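Pyruvate kinase (Cryptosporidium parvum, PDB 4DRS) probably catalyses the last step of glycolysis, transferring phosphate from phosphoenolpyruvate to ADP to give pyruvate and ATP, with magnesium and potassium as cofactors. Local coordinates at residues V244-C247 with R248-S252; M201-G205 with C206-L210. One frame throughout, in Å; residues are numbered along the deposited sequence.

Interaction 1. Residues V244-C247 with R248-S252; sequences VQLC and RQIIS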
ATOM      1  N   VAL A 244      35.667  19.436  -0.171  1.00 43.03           N
ATOM      2  CA  VAL A 244      34.623  20.305  -0.712  1.00 42.52           C
ATOM      3  C   VAL A 244      34.748  21.715  -0.125  1.00 42.85           C
ATOM      4  O   VAL A 244      34.671  22.708  -0.855  1.00 41.57           O
ATOM      5  CB  VAL A 244      33.202  19.727  -0.459  1.00 42.33           C
ATOM      6  CG1 VAL A 244      32.130  20.599  -1.100  1.00 41.05           C
ATOM      7  CG2 VAL A 244      33.092  18.304  -0.995  1.00 41.74           C
ATOM      8  N   GLN A 245      34.954  21.790   1.189  1.00 44.91           N
ATOM      9  CA  GLN A 245      35.077  23.067   1.902  1.00 46.82           C
ATOM     10  C   GLN A 245      36.297  23.894   1.498  1.00 44.98           C
ATOM     11  O   GLN A 245      36.234  25.123   1.497  1.00 44.24           O
ATOM     12  CB  GLN A 245      35.038  22.861   3.421  1.00 51.34           C
ATOM     13  CG  GLN A 245      33.623  22.834   3.986  1.00 56.37           C
ATOM     14  CD  GLN A 245      33.573  22.447   5.458  1.00 61.28           C
ATOM     15  OE1 GLN A 245      34.114  21.412   5.864  1.00 63.81           O
ATOM     16  NE2 GLN A 245      32.905  23.271   6.265  1.00 62.90           N
ATOM     17  N   LEU A 246      37.394  23.225   1.146  1.00 43.55           N
ATOM     18  CA  LEU A 246      38.551  23.912   0.581  1.00 43.18           C
ATOM     19  C   LEU A 246      38.169  24.607  -0.729  1.00 42.84           C
ATOM     20  O   LEU A 246      38.528  25.767  -0.954  1.00 44.01           O
ATOM     21  CB  LEU A 246      39.731  22.954   0.377  1.00 43.55           C
ATOM     22  CG  LEU A 246      41.004  23.495  -0.303  1.00 45.11           C
ATOM     23  CD1 LEU A 246      41.569  24.730   0.395  1.00 45.54           C
ATOM     24  CD2 LEU A 246      42.072  22.413  -0.410  1.00 44.74           C
ATOM     25  N   CYS A 247      37.425  23.905  -1.580  1.00 41.30           N
ATOM     26  CA  CYS A 247      36.973  24.471  -2.845  1.00 40.08           C
ATOM     27  C   CYS A 247      36.003  25.643  -2.643  1.00 40.00           C
ATOM     28  O   CYS A 247      36.063  26.633  -3.374  1.00 38.84           O
ATOM     29  CB  CYS A 247      36.345  23.387  -3.724  1.00 39.63           C
ATOM     30  SG  CYS A 247      36.056  23.916  -5.424  1.00 40.18           S
ATOM     31  N   ARG A 248      35.118  25.525  -1.652  1.00 40.00           N
ATOM     32  CA  ARG A 248      34.218  26.620  -1.274  1.00 40.95           C
ATOM     33  C   ARG A 248      35.014  27.859  -0.877  1.00 42.12           C
ATOM     34  O   ARG A 248      34.695  28.976  -1.298  1.00 42.91           O
ATOM     35  CB  ARG A 248      33.316  26.219  -0.095  1.00 40.55           C
ATOM     36  CG  ARG A 248      32.313  25.115  -0.379  1.00 40.06           C
ATOM     37  CD  ARG A 248      31.040  25.612  -1.053  1.00 38.84           C
ATOM     38  NE  ARG A 248      30.103  24.501  -1.197  1.00 38.95           N
ATOM     39  CZ  ARG A 248      29.236  24.349  -2.195  1.00 38.38           C
ATOM     40  NH1 ARG A 248      29.157  25.245  -3.176  1.00 37.56           N
ATOM     41  NH2 ARG A 248      28.446  23.284  -2.211  1.00 37.76           N
ATOM     42  N   GLN A 249      36.043  27.643  -0.058  1.00 43.18           N
ATOM     43  CA  GLN A 249      36.893  28.716   0.436  1.00 44.87           C
ATOM     44  C   GLN A 249      37.619  29.410  -0.713  1.00 43.37           C
ATOM     45  O   GLN A 249      37.636  30.637  -0.784  1.00 43.00           O
ATOM     46  CB  GLN A 249      37.889  28.183   1.471  1.00 47.97           C
ATOM     47  CG  GLN A 249      38.658  29.275   2.196  1.00 52.35           C
ATOM     48  CD  GLN A 249      39.725  28.736   3.131  1.00 56.71           C
ATOM     49  OE1 GLN A 249      40.415  27.755   2.819  1.00 59.17           O
ATOM     50  NE2 GLN A 249      39.875  29.387   4.285  1.00 59.30           N
ATOM     51  N   ILE A 250      38.196  28.618  -1.615  1.00 41.91           N
ATOM     52  CA  ILE A 250      38.853  29.157  -2.803  1.00 41.25           C
ATOM     53  C   ILE A 250      37.895  30.054  -3.596  1.00 41.39           C
ATOM     54  O   ILE A 250      38.257  31.171  -3.971  1.00 43.29           O
ATOM     55  CB  ILE A 250      39.446  28.039  -3.694  1.00 40.44           C
ATOM     56  CG1 ILE A 250      40.623  27.354  -2.987  1.00 40.34           C
ATOM     57  CG2 ILE A 250      39.902  28.596  -5.035  1.00 39.67           C
ATOM     58  CD1 ILE A 250      41.033  26.027  -3.597  1.00 40.08           C
ATOM     59  N   ILE A 251      36.675  29.576  -3.828  1.00 39.90           N
ATOM     60  CA  ILE A 251      35.669  30.355  -4.550  1.00 39.10           C
ATOM     61  C   ILE A 251      35.378  31.673  -3.827  1.00 40.30           C
ATOM     62  O   ILE A 251      35.356  32.730  -4.457  1.00 39.64           O
ATOM     63  CB  ILE A 251      34.371  29.544  -4.795  1.00 37.89           C
ATOM     64  CG1 ILE A 251      34.629  28.411  -5.799  1.00 36.89           C
ATOM     65  CG2 ILE A 251      33.243  30.440  -5.294  1.00 37.02           C
ATOM     66  CD1 ILE A 251      33.681  27.235  -5.662  1.00 36.27           C
ATOM     67  N   SER A 252      35.182  31.611  -2.511  1.00 41.47           N
ATOM     68  CA  SER A 252      34.859  32.810  -1.733  1.00 43.37           C
ATOM     69  C   SER A 252      36.013  33.824  -1.622  1.00 44.40           C
ATOM     70  O   SER A 252      35.763  35.019  -1.469  1.00 45.49           O
ATOM     71  CB  SER A 252      34.310  32.443  -0.345  1.00 43.67           C
ATOM     72  OG  SER A 252      35.326  31.936   0.500  1.00 45.57           O
TER
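Four consecutive i-to-i+4 bonds, R248 N to V244 O, Q249 N to Q245 O, I250 N to L246 O and I251 N to C247 O, all between 2.9 and 3.0 Å, establish V244-C247 and R248-S252 as one unbroken alpha-helical run. I250 supplies the straightest, with an N-H...O angle of 166°. Its side chain also returns to L246: with CG1 beside the backbone N (chi1 -68°), the chain runs back along the helix, and CD1 meets L246 CG at 4.2 Å. One residue on, I251 repeats the arrangement, its CD1 lying 4.1 Å from C247 SG. This helix, 241-252, is the crossover of a beta-alpha-beta unit of the TIM barrel, between strands 232-235 and 266-271. C247 and I251 press on I267 of the latter strand, while I250 faces helix 215-226. R248 likewise reaches back one turn, on another side of the helix: CG passes 3.4 Å from V244 O, and the bend at chi2 (-83°) carries the guanidinium past V244 CG1 at an oblique angle. Its charged end is held by a salt bridge to D288 and a hydrogen bond to the carbonyl oxygen of E286. On the exposed side, the OG of S252 donates to Q249 O at 2.9 Å, a bond made within the last turn.

Interaction 2. Residues M201-G205 with C206-L210; sequences MNLPG and CKVHL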
ATOM      1  N   MET A 201      48.992   5.717 -13.450  1.00 78.13           N
ATOM      2  CA  MET A 201      49.821   4.913 -12.558  1.00 75.85           C
ATOM      3  C   MET A 201      49.117   4.718 -11.221  1.00 74.59           C
ATOM      4  O   MET A 201      48.457   5.628 -10.721  1.00 74.74           O
ATOM      5  CB  MET A 201      51.199   5.549 -12.359  1.00 74.88           C
ATOM      6  CG  MET A 201      52.325   4.536 -12.210  1.00 75.44           C
ATOM      7  SD  MET A 201      53.984   5.252 -12.240  1.00 76.70           S
ATOM      8  CE  MET A 201      54.311   5.394 -10.484  1.00 74.00           C
ATOM      9  N   ASN A 202      49.254   3.523 -10.654  1.00 74.33           N
ATOM     10  CA  ASN A 202      48.577   3.171  -9.409  1.00 74.65           C
ATOM     11  C   ASN A 202      49.509   2.495  -8.415  1.00 74.24           C
ATOM     12  O   ASN A 202      50.382   1.713  -8.802  1.00 74.24           O
ATOM     13  CB  ASN A 202      47.392   2.252  -9.693  1.00 77.93           C
ATOM     14  CG  ASN A 202      46.378   2.872 -10.635  1.00 80.82           C
ATOM     15  OD1 ASN A 202      45.650   3.794 -10.264  1.00 80.90           O
ATOM     16  ND2 ASN A 202      46.320   2.360 -11.864  1.00 81.28           N
ATOM     17  N   LEU A 203      49.305   2.796  -7.134  1.00 72.86           N
ATOM     18  CA  LEU A 203      50.086   2.196  -6.057  1.00 72.09           C
ATOM     19  C   LEU A 203      49.165   1.522  -5.031  1.00 75.30           C
ATOM     20  O   LEU A 203      48.828   2.125  -4.006  1.00 74.53           O
ATOM     21  CB  LEU A 203      50.981   3.245  -5.382  1.00 69.07           C
ATOM     22  CG  LEU A 203      51.888   4.128  -6.248  1.00 66.71           C
ATOM     23  CD1 LEU A 203      52.562   5.185  -5.389  1.00 65.75           C
ATOM     24  CD2 LEU A 203      52.923   3.312  -7.009  1.00 66.39           C
ATOM     25  N   PRO A 204      48.753   0.264  -5.310  1.00 77.66           N
ATOM     26  CA  PRO A 204      47.857  -0.495  -4.429  1.00 80.37           C
ATOM     27  C   PRO A 204      48.417  -0.659  -3.019  1.00 80.23           C
ATOM     28  O   PRO A 204      49.590  -1.008  -2.852  1.00 80.02           O
ATOM     29  CB  PRO A 204      47.756  -1.860  -5.119  1.00 82.28           C
ATOM     30  CG  PRO A 204      48.066  -1.588  -6.548  1.00 81.23           C
ATOM     31  CD  PRO A 204      49.108  -0.511  -6.515  1.00 77.95           C
ATOM     32  N   GLY A 205      47.579  -0.394  -2.020  1.00 80.71           N
ATOM     33  CA  GLY A 205      47.972  -0.501  -0.616  1.00 80.81           C
ATOM     34  C   GLY A 205      48.957   0.558  -0.141  1.00 79.49           C
ATOM     35  O   GLY A 205      49.474   0.473   0.976  1.00 80.46           O
ATOM     36  N   CYS A 206      49.216   1.555  -0.984  1.00 76.02           N
ATOM     37  CA  CYS A 206      50.145   2.631  -0.650  1.00 73.20           C
ATOM     38  C   CYS A 206      49.425   3.975  -0.584  1.00 72.29           C
ATOM     39  O   CYS A 206      48.542   4.260  -1.396  1.00 72.19           O
ATOM     40  CB  CYS A 206      51.295   2.693  -1.661  1.00 71.84           C
ATOM     41  SG  CYS A 206      52.299   1.189  -1.783  1.00 72.43           S
ATOM     42  N   LYS A 207      49.802   4.787   0.399  1.00 79.34           N
ATOM     43  CA  LYS A 207      49.266   6.136   0.538  1.00 77.64           C
ATOM     44  C   LYS A 207      49.967   7.066  -0.449  1.00 75.30           C
ATOM     45  O   LYS A 207      51.196   7.172  -0.454  1.00 75.64           O
ATOM     46  CB  LYS A 207      49.424   6.638   1.985  1.00 80.26           C
ATOM     47  CG  LYS A 207      48.933   8.060   2.258  1.00 81.63           C
ATOM     48  CD  LYS A 207      47.421   8.209   2.093  1.00 82.48           C
ATOM     49  CE  LYS A 207      46.915   9.543   2.631  1.00 82.59           C
ATOM     50  NZ  LYS A 207      47.369  10.718   1.827  1.00 82.10           N
ATOM     51  N   VAL A 208      49.173   7.719  -1.293  1.00 71.90           N
ATOM     52  CA  VAL A 208      49.682   8.696  -2.248  1.00 70.06           C
ATOM     53  C   VAL A 208      49.678  10.073  -1.589  1.00 68.60           C
ATOM     54  O   VAL A 208      48.623  10.579  -1.196  1.00 68.01           O
ATOM     55  CB  VAL A 208      48.843   8.713  -3.547  1.00 69.20           C
ATOM     56  CG1 VAL A 208      49.345   9.786  -4.507  1.00 68.07           C
ATOM     57  CG2 VAL A 208      48.868   7.345  -4.217  1.00 69.40           C
ATOM     58  N   HIS A 209      50.858  10.673  -1.466  1.00 67.72           N
ATOM     59  CA  HIS A 209      50.993  11.958  -0.782  1.00 66.56           C
ATOM     60  C   HIS A 209      50.795  13.131  -1.712  1.00 64.21           C
ATOM     61  O   HIS A 209      51.696  13.947  -1.925  1.00 65.16           O
ATOM     62  CB  HIS A 209      52.319  12.035  -0.025  1.00 68.63           C
ATOM     63  CG  HIS A 209      52.494  10.942   1.005  1.00 71.86           C
ATOM     64  ND1 HIS A 209      51.898  10.981   2.213  1.00 72.92           N
ATOM     65  CD2 HIS A 209      53.224   9.753   0.964  1.00 73.43           C
ATOM     66  CE1 HIS A 209      52.227   9.875   2.911  1.00 74.26           C
ATOM     67  NE2 HIS A 209      53.039   9.125   2.145  1.00 74.44           N
ATOM     68  N   LEU A 210      49.592  13.217  -2.276  1.00 60.06           N
ATOM     69  CA  LEU A 210      49.194  14.347  -3.112  1.00 56.96           C
ATOM     70  C   LEU A 210      47.934  15.009  -2.551  1.00 54.13           C
ATOM     71  O   LEU A 210      47.082  14.327  -1.977  1.00 53.45           O
ATOM     72  CB  LEU A 210      48.965  13.898  -4.562  1.00 55.31           C
ATOM     73  CG  LEU A 210      50.176  13.545  -5.440  1.00 56.44           C
ATOM     74  CD1 LEU A 210      49.719  12.985  -6.780  1.00 54.71           C
ATOM     75  CD2 LEU A 210      51.108  14.736  -5.650  1.00 55.94           C
TER
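L203 and C206 meet across a tight reversal, CB to CB at 3.8 Å, just after the short strand 201-202. This is the edge strand of the mixed sheet, antiparallel to 165-168: the backbone of N202 bonds to that of L167, and M201 packs on V166 and I168. L203 follows, its CB directed at the second segment and its side chain also covering V166. Its CD1 reaches V208 CG2 at a looser 4.4 Å. The carbonyl of L203 opens a type II beta turn ending at C206, whose N donates to L203 O at 3.1 Å. This bond is bent, 148° at the hydrogen, and the donor sits above the carbonyl plane, 39° out of it. P204 takes the second position and G205 the third, where its positive phi (70°) marks the turn as type II rather than type I. At the last position of the turn, C206 folds its sulfur back over the corner, where SG lies 3.6 Å from P204 O. Further along, K207 NZ makes a weak bond to V208 O, and H209 centres an inverse gamma turn while its N bonds to the hydroxyl of Y153.

Both contacts are local, yet they belong to different architectural parts. Interaction 2 turns the chain away from the edge of the mixed sheet, whereas interaction 1 is on a helix packed outside the parallel barrel. Their centres are 25 Å apart and their nearest atoms about 10 Å, so they do not touch; along the chain, helix 215-226 and strand 232-235 intervene, and that helix packs against I250. Interaction 2 is the nearer to the ADP site, which is empty in this chain: the V208 side chain is about 11 Å from that of R116, an ADP-binding residue. Interaction 1 is remote from the ADP-binding residues.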